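Long-range contact in Baccell_00875 (Bacteroides cellulosilyticus DSM 14838, PDB 5NO8), which probably acts as a polysaccharide lyase that removes the L-rhamnose caps linked to glucuronic acid on complex arabinogalactan proteins: residues A196-E204 and R215-D224. Numbering follows the deposited sequence.
Sequences AIRNYEIWE and RGIIALDLPD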
# COMPACT_ATOMS: atom_id res chain seq x y z
N ALA A 196 21.37 6.71 -10.53
CA ALA A 196 20.49 6.48 -9.39
C ALA A 196 19.08 6.98 -9.62
O ALA A 196 18.85 7.90 -10.41
CB ALA A 196 21.08 7.14 -8.15
N ILE A 197 18.14 6.37 -8.90
CA ILE A 197 16.78 6.87 -8.81
C ILE A 197 16.52 7.15 -7.33
O ILE A 197 16.67 6.27 -6.48
CB ILE A 197 15.74 5.89 -9.39
CG1 ILE A 197 15.92 5.73 -10.90
CG2 ILE A 197 14.30 6.32 -9.07
CD1 ILE A 197 15.74 7.00 -11.70
N ARG A 198 16.17 8.40 -7.03
CA ARG A 198 16.00 8.85 -5.65
C ARG A 198 14.56 8.86 -5.15
O ARG A 198 14.32 8.91 -3.96
CB ARG A 198 16.61 10.24 -5.46
CG ARG A 198 15.82 11.33 -6.14
CD ARG A 198 15.92 12.72 -5.55
NE ARG A 198 15.28 13.65 -6.51
CZ ARG A 198 14.02 14.10 -6.47
NH1 ARG A 198 13.19 13.78 -5.47
NH2 ARG A 198 13.57 14.92 -7.44
N ASN A 199 13.60 8.89 -6.07
CA ASN A 199 12.19 8.92 -5.69
C ASN A 199 11.34 8.69 -6.92
O ASN A 199 11.86 8.39 -7.99
CB ASN A 199 11.83 10.28 -5.04
CG ASN A 199 10.88 10.10 -3.88
OD1 ASN A 199 9.94 9.34 -3.98
ND2 ASN A 199 11.15 10.80 -2.75
N TYR A 200 10.04 8.77 -6.77
CA TYR A 200 9.16 8.79 -7.92
C TYR A 200 7.99 9.74 -7.70
O TYR A 200 7.67 10.11 -6.59
CB TYR A 200 8.67 7.39 -8.28
CG TYR A 200 7.69 6.78 -7.28
CD1 TYR A 200 8.16 6.14 -6.15
CD2 TYR A 200 6.31 6.85 -7.48
CE1 TYR A 200 7.29 5.56 -5.26
CE2 TYR A 200 5.42 6.27 -6.58
CZ TYR A 200 5.92 5.65 -5.45
OH TYR A 200 5.10 5.05 -4.52
N GLU A 201 7.37 10.11 -8.81
CA GLU A 201 6.21 10.96 -8.81
C GLU A 201 5.08 10.27 -9.51
O GLU A 201 5.29 9.35 -10.30
CB GLU A 201 6.49 12.26 -9.54
CG GLU A 201 7.44 13.17 -8.80
CD GLU A 201 7.84 14.36 -9.65
OE1 GLU A 201 7.04 15.31 -9.71
OE2 GLU A 201 8.94 14.32 -10.26
N ILE A 202 3.88 10.75 -9.23
CA ILE A 202 2.67 10.24 -9.85
C ILE A 202 2.02 11.42 -10.56
O ILE A 202 1.87 12.51 -9.99
CB ILE A 202 1.68 9.64 -8.81
CG1 ILE A 202 2.25 8.39 -8.16
CG2 ILE A 202 0.32 9.31 -9.44
CD1 ILE A 202 2.44 7.21 -9.07
N TRP A 203 1.62 11.18 -11.81
CA TRP A 203 0.90 12.17 -12.60
C TRP A 203 -0.47 11.62 -13.02
O TRP A 203 -0.65 10.41 -13.09
CB TRP A 203 1.71 12.57 -13.85
CG TRP A 203 2.99 13.21 -13.54
CD1 TRP A 203 4.21 12.62 -13.44
CD2 TRP A 203 3.18 14.58 -13.23
NE1 TRP A 203 5.16 13.55 -13.12
CE2 TRP A 203 4.56 14.76 -12.96
CE3 TRP A 203 2.33 15.68 -13.16
CZ2 TRP A 203 5.10 16.01 -12.64
CZ3 TRP A 203 2.84 16.89 -12.81
CH2 TRP A 203 4.23 17.06 -12.56
N GLU A 204 -1.40 12.54 -13.28
CA GLU A 204 -2.75 12.24 -13.82
C GLU A 204 -3.66 11.45 -12.86
O GLU A 204 -4.24 10.39 -13.19
CB GLU A 204 -2.66 11.56 -15.18
CG GLU A 204 -1.89 12.35 -16.22
CD GLU A 204 -2.57 13.67 -16.56
OE1 GLU A 204 -3.81 13.75 -16.45
OE2 GLU A 204 -1.88 14.65 -16.92
N ARG A 215 -3.51 3.86 -11.05
CA ARG A 215 -2.42 4.35 -10.25
C ARG A 215 -1.88 5.65 -10.82
O ARG A 215 -1.15 6.38 -10.15
CB ARG A 215 -1.34 3.32 -10.13
CG ARG A 215 -0.37 3.59 -8.99
CD ARG A 215 0.34 2.36 -8.60
NE ARG A 215 1.38 2.63 -7.62
CZ ARG A 215 2.35 1.79 -7.32
NH1 ARG A 215 2.42 0.58 -7.93
NH2 ARG A 215 3.26 2.14 -6.42
N GLY A 216 -2.23 5.95 -12.07
CA GLY A 216 -1.72 7.11 -12.74
C GLY A 216 -0.44 6.79 -13.50
O GLY A 216 -0.15 5.63 -13.82
N ILE A 217 0.29 7.84 -13.83
CA ILE A 217 1.50 7.76 -14.64
C ILE A 217 2.71 7.96 -13.75
O ILE A 217 2.86 9.01 -13.17
CB ILE A 217 1.52 8.82 -15.75
CG1 ILE A 217 0.30 8.68 -16.68
CG2 ILE A 217 2.83 8.76 -16.55
CD1 ILE A 217 0.15 7.34 -17.36
N ILE A 218 3.56 6.96 -13.69
CA ILE A 218 4.77 6.98 -12.83
C ILE A 218 5.91 7.70 -13.55
O ILE A 218 6.15 7.45 -14.73
CB ILE A 218 5.19 5.54 -12.47
CG1 ILE A 218 4.11 4.88 -11.60
CG2 ILE A 218 6.56 5.51 -11.81
CD1 ILE A 218 4.05 3.38 -11.69
N ALA A 219 6.61 8.58 -12.83
CA ALA A 219 7.86 9.19 -13.28
C ALA A 219 8.95 8.88 -12.26
O ALA A 219 8.76 9.10 -11.07
CB ALA A 219 7.72 10.69 -13.45
N LEU A 220 10.06 8.32 -12.71
CA LEU A 220 11.18 8.02 -11.80
C LEU A 220 12.09 9.25 -11.70
O LEU A 220 12.58 9.75 -12.73
CB LEU A 220 11.93 6.78 -12.29
CG LEU A 220 11.09 5.50 -12.36
CD1 LEU A 220 11.98 4.33 -12.72
CD2 LEU A 220 10.32 5.16 -11.09
N ASP A 221 12.35 9.70 -10.47
CA ASP A 221 13.17 10.88 -10.22
C ASP A 221 14.64 10.55 -10.09
O ASP A 221 15.03 9.72 -9.28
CB ASP A 221 12.72 11.59 -8.95
CG ASP A 221 11.30 12.09 -9.02
OD1 ASP A 221 10.94 12.74 -10.03
OD2 ASP A 221 10.54 11.85 -8.06
N LEU A 222 15.45 11.25 -10.87
CA LEU A 222 16.89 11.19 -10.76
C LEU A 222 17.31 12.12 -9.61
O LEU A 222 16.51 12.97 -9.16
CB LEU A 222 17.55 11.68 -12.08
CG LEU A 222 17.55 10.67 -13.22
CD1 LEU A 222 16.16 10.35 -13.72
CD2 LEU A 222 18.46 11.16 -14.36
N PRO A 223 18.57 12.00 -9.15
CA PRO A 223 19.06 13.00 -8.23
C PRO A 223 19.01 14.40 -8.83
O PRO A 223 19.11 14.55 -10.06
CB PRO A 223 20.52 12.58 -7.97
CG PRO A 223 20.58 11.15 -8.41
CD PRO A 223 19.63 11.06 -9.55
N ASP A 224 18.88 15.42 -7.98
CA ASP A 224 19.13 16.77 -8.44
C ASP A 224 20.61 16.86 -8.83
O ASP A 224 21.46 16.22 -8.21
CB ASP A 224 18.74 17.79 -7.37
CG ASP A 224 17.21 17.86 -7.14
OD1 ASP A 224 16.34 17.54 -8.01
OD2 ASP A 224 16.84 18.33 -6.04
O HOH W 1 15.64 15.44 -9.53
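Antiparallel pairing joins strands 199-203 and 217-221: hydrogen-bonded pairs (Asn199-Asp221, Glu201-Ala219, Trp203-Ile217) alternate with the non-hydrogen-bonded Tyr200-Leu220 and Ile202-Ile218, and Glu201 N to Ala219 O is 2.8 Å. Both strands belong to a mixed sheet, with 137-145 antiparallel to 217-221 and the late strand 664-665 parallel to 199-203. On the face carrying Glu201, Ala219 and Trp203, the Ala219 methyl meets the indole edge in its plane, 3.9 Å from Trp203 NE1. Glu201 OE2 lies 2.6 Å from Asp221 OD1; Tyr76 OH is hydrogen-bonded to both Glu201 OE2 and Trp203 NE1. On the other face, Ile202 CD1 lies alongside Ile218 CG1 at 3.8 Å. Beyond the paired strands, chi1 of 71° and a chain extended from CG to NE bring the Arg198 guanidinium over Asp221 CB, its plane 6° from the carboxylate's. Arg198 NE donates to Leu222 O at 3.0 Å, bent to 131°, while a water accepts from NH2 and donates to Leu222 O and Asp224 OD1, which also accepts from Asp141 N. With an alanine in place of Arg198, Leu222 O would probably lose its side-chain donor and Asp221 the stacked guanidinium, which contributes charge but no bond.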